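Local coordinates for protein RNA-dependent RNA Polymerase (Bombyx mori cytoplasmic polyhedrosis virus, PDB 6TZ0) that catalyses RNA-templated RNA synthesis, probably making the plus strands of conservative transcription and the minus strands of genome replication, at residues I221-F234 with Y331-T343. Residues are numbered along the deposited sequence; the frame is centred on the assembly and turned at random.
Sequences ILTHVESIVAMNHF and YYAACRAMTNDGT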
loop_
_atom_site.group_PDB
_atom_site.type_symbol
_atom_site.label_atom_id
_atom_site.label_comp_id
_atom_site.label_asym_id
_atom_site.label_seq_id
_atom_site.Cartn_x
_atom_site.Cartn_y
_atom_site.Cartn_z
ATOM N N ILE A 221 -12.867 -30.687 8.216
ATOM C CA ILE A 221 -11.917 -30.835 7.121
ATOM C C ILE A 221 -10.965 -31.993 7.386
ATOM O O ILE A 221 -10.730 -32.839 6.517
ATOM C CB ILE A 221 -11.168 -29.509 6.913
ATOM C CG1 ILE A 221 -12.154 -28.429 6.471
ATOM C CG2 ILE A 221 -10.039 -29.663 5.915
ATOM C CD1 ILE A 221 -11.607 -27.048 6.543
ATOM N N LEU A 222 -10.411 -32.060 8.588
ATOM C CA LEU A 222 -9.522 -33.142 8.970
ATOM C C LEU A 222 -10.222 -34.078 9.939
ATOM O O LEU A 222 -10.971 -33.636 10.813
ATOM C CB LEU A 222 -8.242 -32.613 9.612
ATOM C CG LEU A 222 -7.266 -31.844 8.734
ATOM C CD1 LEU A 222 -6.129 -31.338 9.587
ATOM C CD2 LEU A 222 -6.742 -32.722 7.627
ATOM N N THR A 223 -9.980 -35.370 9.774
ATOM C CA THR A 223 -10.384 -36.355 10.761
ATOM C C THR A 223 -9.252 -36.505 11.775
ATOM O O THR A 223 -8.287 -35.736 11.772
ATOM C CB THR A 223 -10.750 -37.668 10.075
ATOM O OG1 THR A 223 -9.600 -38.210 9.419
ATOM C CG2 THR A 223 -11.829 -37.429 9.045
ATOM N N HIS A 224 -9.347 -37.492 12.663
ATOM C CA HIS A 224 -8.303 -37.650 13.671
ATOM C C HIS A 224 -7.050 -38.290 13.088
ATOM O O HIS A 224 -5.927 -37.900 13.438
ATOM C CB HIS A 224 -8.838 -38.455 14.852
ATOM C CG HIS A 224 -9.895 -37.742 15.631
ATOM N ND1 HIS A 224 -9.614 -36.701 16.486
ATOM C CD2 HIS A 224 -11.237 -37.907 15.673
ATOM C CE1 HIS A 224 -10.734 -36.262 17.029
ATOM N NE2 HIS A 224 -11.734 -36.975 16.551
ATOM N N VAL A 225 -7.221 -39.239 12.169
ATOM C CA VAL A 225 -6.070 -39.867 11.535
ATOM C C VAL A 225 -5.395 -38.880 10.591
ATOM O O VAL A 225 -4.161 -38.845 10.464
ATOM C CB VAL A 225 -6.515 -41.138 10.793
ATOM C CG1 VAL A 225 -5.337 -42.032 10.540
ATOM C CG2 VAL A 225 -7.613 -41.847 11.535
ATOM N N GLU A 226 -6.194 -38.046 9.930
ATOM C CA GLU A 226 -5.637 -36.984 9.109
ATOM C C GLU A 226 -4.949 -35.920 9.952
ATOM O O GLU A 226 -3.989 -35.298 9.490
ATOM C CB GLU A 226 -6.736 -36.374 8.250
ATOM C CG GLU A 226 -7.206 -37.284 7.137
ATOM C CD GLU A 226 -8.329 -36.679 6.337
ATOM O OE1 GLU A 226 -8.882 -35.657 6.779
ATOM O OE2 GLU A 226 -8.644 -37.209 5.256
ATOM N N SER A 227 -5.394 -35.723 11.195
ATOM C CA SER A 227 -4.670 -34.833 12.094
ATOM C C SER A 227 -3.331 -35.422 12.499
ATOM O O SER A 227 -2.365 -34.674 12.693
ATOM C CB SER A 227 -5.499 -34.537 13.337
ATOM O OG SER A 227 -5.623 -35.676 14.160
ATOM N N ILE A 228 -3.257 -36.752 12.626
ATOM C CA ILE A 228 -1.971 -37.410 12.850
ATOM C C ILE A 228 -1.029 -37.149 11.684
ATOM O O ILE A 228 0.138 -36.789 11.882
ATOM C CB ILE A 228 -2.164 -38.918 13.070
ATOM C CG1 ILE A 228 -2.992 -39.173 14.308
ATOM C CG2 ILE A 228 -0.840 -39.620 13.217
ATOM C CD1 ILE A 228 -3.382 -40.577 14.420
ATOM N N VAL A 229 -1.530 -37.323 10.457
ATOM C CA VAL A 229 -0.721 -37.102 9.255
ATOM C C VAL A 229 -0.245 -35.649 9.172
ATOM O O VAL A 229 0.928 -35.375 8.871
ATOM C CB VAL A 229 -1.524 -37.507 8.003
ATOM C CG1 VAL A 229 -0.744 -37.215 6.734
ATOM C CG2 VAL A 229 -1.899 -38.968 8.066
ATOM N N ALA A 230 -1.135 -34.707 9.502
ATOM C CA ALA A 230 -0.799 -33.287 9.484
ATOM C C ALA A 230 0.282 -32.945 10.503
ATOM O O ALA A 230 1.272 -32.288 10.164
ATOM C CB ALA A 230 -2.055 -32.458 9.738
ATOM N N MET A 231 0.120 -33.400 11.753
ATOM C CA MET A 231 1.094 -33.081 12.797
ATOM C C MET A 231 2.443 -33.748 12.547
ATOM O O MET A 231 3.491 -33.158 12.845
ATOM C CB MET A 231 0.548 -33.475 14.166
ATOM C CG MET A 231 -0.600 -32.616 14.647
ATOM S SD MET A 231 -0.147 -30.880 14.765
ATOM C CE MET A 231 1.065 -30.916 16.075
ATOM N N ASN A 232 2.441 -34.964 11.986
ATOM C CA ASN A 232 3.700 -35.608 11.624
ATOM C C ASN A 232 4.419 -34.832 10.532
ATOM O O ASN A 232 5.646 -34.678 10.578
ATOM C CB ASN A 232 3.465 -37.043 11.157
ATOM C CG ASN A 232 2.984 -37.950 12.257
ATOM O OD1 ASN A 232 3.350 -37.790 13.414
ATOM N ND2 ASN A 232 2.194 -38.945 11.890
ATOM N N HIS A 233 3.668 -34.304 9.557
ATOM C CA HIS A 233 4.294 -33.511 8.504
ATOM C C HIS A 233 4.826 -32.180 9.034
ATOM O O HIS A 233 5.885 -31.717 8.595
ATOM C CB HIS A 233 3.310 -33.292 7.356
ATOM C CG HIS A 233 3.876 -32.505 6.215
ATOM N ND1 HIS A 233 4.909 -32.972 5.431
ATOM C CD2 HIS A 233 3.531 -31.300 5.703
ATOM C CE1 HIS A 233 5.195 -32.077 4.504
ATOM N NE2 HIS A 233 4.368 -31.057 4.644
ATOM N N PHE A 234 4.122 -31.555 9.982
ATOM C CA PHE A 234 4.621 -30.290 10.518
ATOM C C PHE A 234 5.886 -30.493 11.347
ATOM O O PHE A 234 6.823 -29.691 11.261
ATOM C CB PHE A 234 3.566 -29.567 11.358
ATOM C CG PHE A 234 2.422 -28.999 10.565
ATOM C CD1 PHE A 234 2.652 -28.072 9.564
ATOM C CD2 PHE A 234 1.115 -29.279 10.912
ATOM C CE1 PHE A 234 1.602 -27.523 8.853
ATOM C CE2 PHE A 234 0.059 -28.728 10.209
ATOM C CZ PHE A 234 0.306 -27.847 9.183
ATOM N N TYR A 331 -10.340 -33.938 -0.368
ATOM C CA TYR A 331 -8.917 -34.192 -0.165
ATOM C C TYR A 331 -8.076 -32.940 -0.382
ATOM O O TYR A 331 -7.033 -32.781 0.262
ATOM C CB TYR A 331 -8.400 -35.291 -1.082
ATOM C CG TYR A 331 -8.901 -36.676 -0.802
ATOM C CD1 TYR A 331 -8.653 -37.283 0.415
ATOM C CD2 TYR A 331 -9.493 -37.433 -1.800
ATOM C CE1 TYR A 331 -9.070 -38.569 0.666
ATOM C CE2 TYR A 331 -9.904 -38.730 -1.565
ATOM C CZ TYR A 331 -9.693 -39.287 -0.326
ATOM O OH TYR A 331 -10.100 -40.573 -0.075
ATOM N N TYR A 332 -8.516 -32.033 -1.258
ATOM C CA TYR A 332 -7.775 -30.798 -1.467
ATOM C C TYR A 332 -7.861 -29.889 -0.253
ATOM O O TYR A 332 -6.858 -29.287 0.137
ATOM C CB TYR A 332 -8.285 -30.073 -2.708
ATOM C CG TYR A 332 -7.494 -28.830 -3.029
ATOM C CD1 TYR A 332 -6.222 -28.922 -3.565
ATOM C CD2 TYR A 332 -8.013 -27.568 -2.782
ATOM C CE1 TYR A 332 -5.495 -27.796 -3.854
ATOM C CE2 TYR A 332 -7.290 -26.437 -3.064
ATOM C CZ TYR A 332 -6.038 -26.555 -3.610
ATOM O OH TYR A 332 -5.318 -25.420 -3.893
ATOM N N ALA A 333 -9.043 -29.780 0.361
ATOM C CA ALA A 333 -9.159 -29.012 1.599
ATOM C C ALA A 333 -8.350 -29.639 2.725
ATOM O O ALA A 333 -7.769 -28.917 3.550
ATOM C CB ALA A 333 -10.623 -28.885 2.011
ATOM N N ALA A 334 -8.275 -30.976 2.756
ATOM C CA ALA A 334 -7.427 -31.648 3.736
ATOM C C ALA A 334 -5.953 -31.313 3.528
ATOM O O ALA A 334 -5.242 -31.030 4.492
ATOM C CB ALA A 334 -7.649 -33.156 3.683
ATOM N N CYS A 335 -5.483 -31.302 2.280
ATOM C CA CYS A 335 -4.086 -30.942 2.038
ATOM C C CYS A 335 -3.814 -29.456 2.267
ATOM O O CYS A 335 -2.681 -29.085 2.595
ATOM C CB CYS A 335 -3.669 -31.349 0.632
ATOM S SG CYS A 335 -3.558 -33.126 0.423
ATOM N N ARG A 336 -4.826 -28.596 2.102
ATOM C CA ARG A 336 -4.681 -27.199 2.509
ATOM C C ARG A 336 -4.504 -27.090 4.015
ATOM O O ARG A 336 -3.718 -26.267 4.496
ATOM C CB ARG A 336 -5.891 -26.366 2.067
ATOM C CG ARG A 336 -6.049 -26.206 0.573
ATOM C CD ARG A 336 -4.859 -25.503 0.028
ATOM N NE ARG A 336 -4.781 -24.110 0.450
ATOM C CZ ARG A 336 -5.068 -23.085 -0.338
ATOM N NH1 ARG A 336 -5.382 -23.301 -1.603
ATOM N NH2 ARG A 336 -4.979 -21.849 0.120
ATOM N N ALA A 337 -5.225 -27.914 4.775
ATOM C CA ALA A 337 -5.022 -27.940 6.220
ATOM C C ALA A 337 -3.691 -28.582 6.596
ATOM O O ALA A 337 -3.141 -28.283 7.658
ATOM C CB ALA A 337 -6.172 -28.677 6.896
ATOM N N MET A 338 -3.168 -29.468 5.751
ATOM C CA MET A 338 -1.921 -30.154 6.070
ATOM C C MET A 338 -0.686 -29.342 5.717
ATOM O O MET A 338 0.369 -29.555 6.318
ATOM C CB MET A 338 -1.854 -31.501 5.359
ATOM C CG MET A 338 -2.783 -32.533 5.937
ATOM S SD MET A 338 -2.791 -34.092 5.051
ATOM C CE MET A 338 -4.097 -34.926 5.931
ATOM N N THR A 339 -0.768 -28.436 4.749
ATOM C CA THR A 339 0.406 -27.658 4.369
ATOM C C THR A 339 0.421 -26.246 4.940
ATOM O O THR A 339 1.497 -25.709 5.204
ATOM C CB THR A 339 0.532 -27.591 2.845
ATOM O OG1 THR A 339 -0.699 -27.131 2.283
ATOM C CG2 THR A 339 0.881 -28.944 2.266
ATOM N N ASN A 340 -0.737 -25.619 5.124
ATOM C CA ASN A 340 -0.784 -24.292 5.719
ATOM C C ASN A 340 -0.946 -24.410 7.226
ATOM O O ASN A 340 -1.601 -25.321 7.737
ATOM C CB ASN A 340 -1.924 -23.458 5.128
ATOM C CG ASN A 340 -1.834 -21.979 5.494
ATOM O OD1 ASN A 340 -0.914 -21.544 6.181
ATOM N ND2 ASN A 340 -2.803 -21.201 5.031
ATOM N N ASP A 341 -0.349 -23.457 7.934
ATOM C CA ASP A 341 -0.228 -23.504 9.382
ATOM C C ASP A 341 -1.178 -22.559 10.096
ATOM O O ASP A 341 -1.504 -22.796 11.262
ATOM C CB ASP A 341 1.199 -23.136 9.778
ATOM C CG ASP A 341 1.567 -23.585 11.162
ATOM O OD1 ASP A 341 0.789 -24.324 11.794
ATOM O OD2 ASP A 341 2.647 -23.183 11.630
ATOM N N GLY A 342 -1.606 -21.484 9.447
ATOM C CA GLY A 342 -2.432 -20.493 10.077
ATOM C C GLY A 342 -1.668 -19.331 10.674
ATOM O O GLY A 342 -2.166 -18.206 10.648
ATOM N N THR A 343 -0.466 -19.569 11.195
ATOM C CA THR A 343 0.307 -18.502 11.815
ATOM C C THR A 343 0.817 -17.523 10.769
ATOM O O THR A 343 1.024 -17.874 9.606
ATOM C CB THR A 343 1.501 -19.068 12.580
ATOM O OG1 THR A 343 2.409 -19.686 11.661
ATOM C CG2 THR A 343 1.042 -20.102 13.561
#
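M338 packs against the first two turns of helix 224-234, meeting E226, V229 and A230, and against L222 just before it. Its chain is extended beyond CG (chi2 176° and chi3 -175°), which carries the methyl CE over the first turn of that helix. There M338 CE sits 3.6 Å from E226 O and also touches E226 CB and L222 CD2. The M338 and E226 side chains cross at about a right angle. Further back, M338 CG rests on A230 CB at 3.9 Å, and SD faces V229 CG1. L222 also covers A337, with CD1 3.8 Å from A337 CB, while its CD2 reaches A334. I221 CG2 packs on the backbone and CB of A333.

At the other end the F234 ring points its CZ at the backbone where helix 331-339 ends. F234 CZ is 3.3 Å from M338 O. The carbonyl oxygens of A337, T339 and N340 lie at the ring edge, and D341 OD1 sits over one face. The H233 ring turns an edge to M338 O.

The motif is a buried helix pair crossing at -37°, with axes 9.2 Å apart. A230, A333, A334 and A337 line the interface. The contact joins helix 224-237 to the C-terminal turns of helix 325-339, away from the annotated sites.

T223 and E226 form a capping box that starts helix 224-234. T223 N donates to E226 OE1 at 3.2 Å, from above the carboxylate plane; the return bond is weak. Y314 and S60 also bind the E226 carboxylate. D341 OD1 is bonded by T209, and OD2 by Y242 and by K246 in a salt bridge.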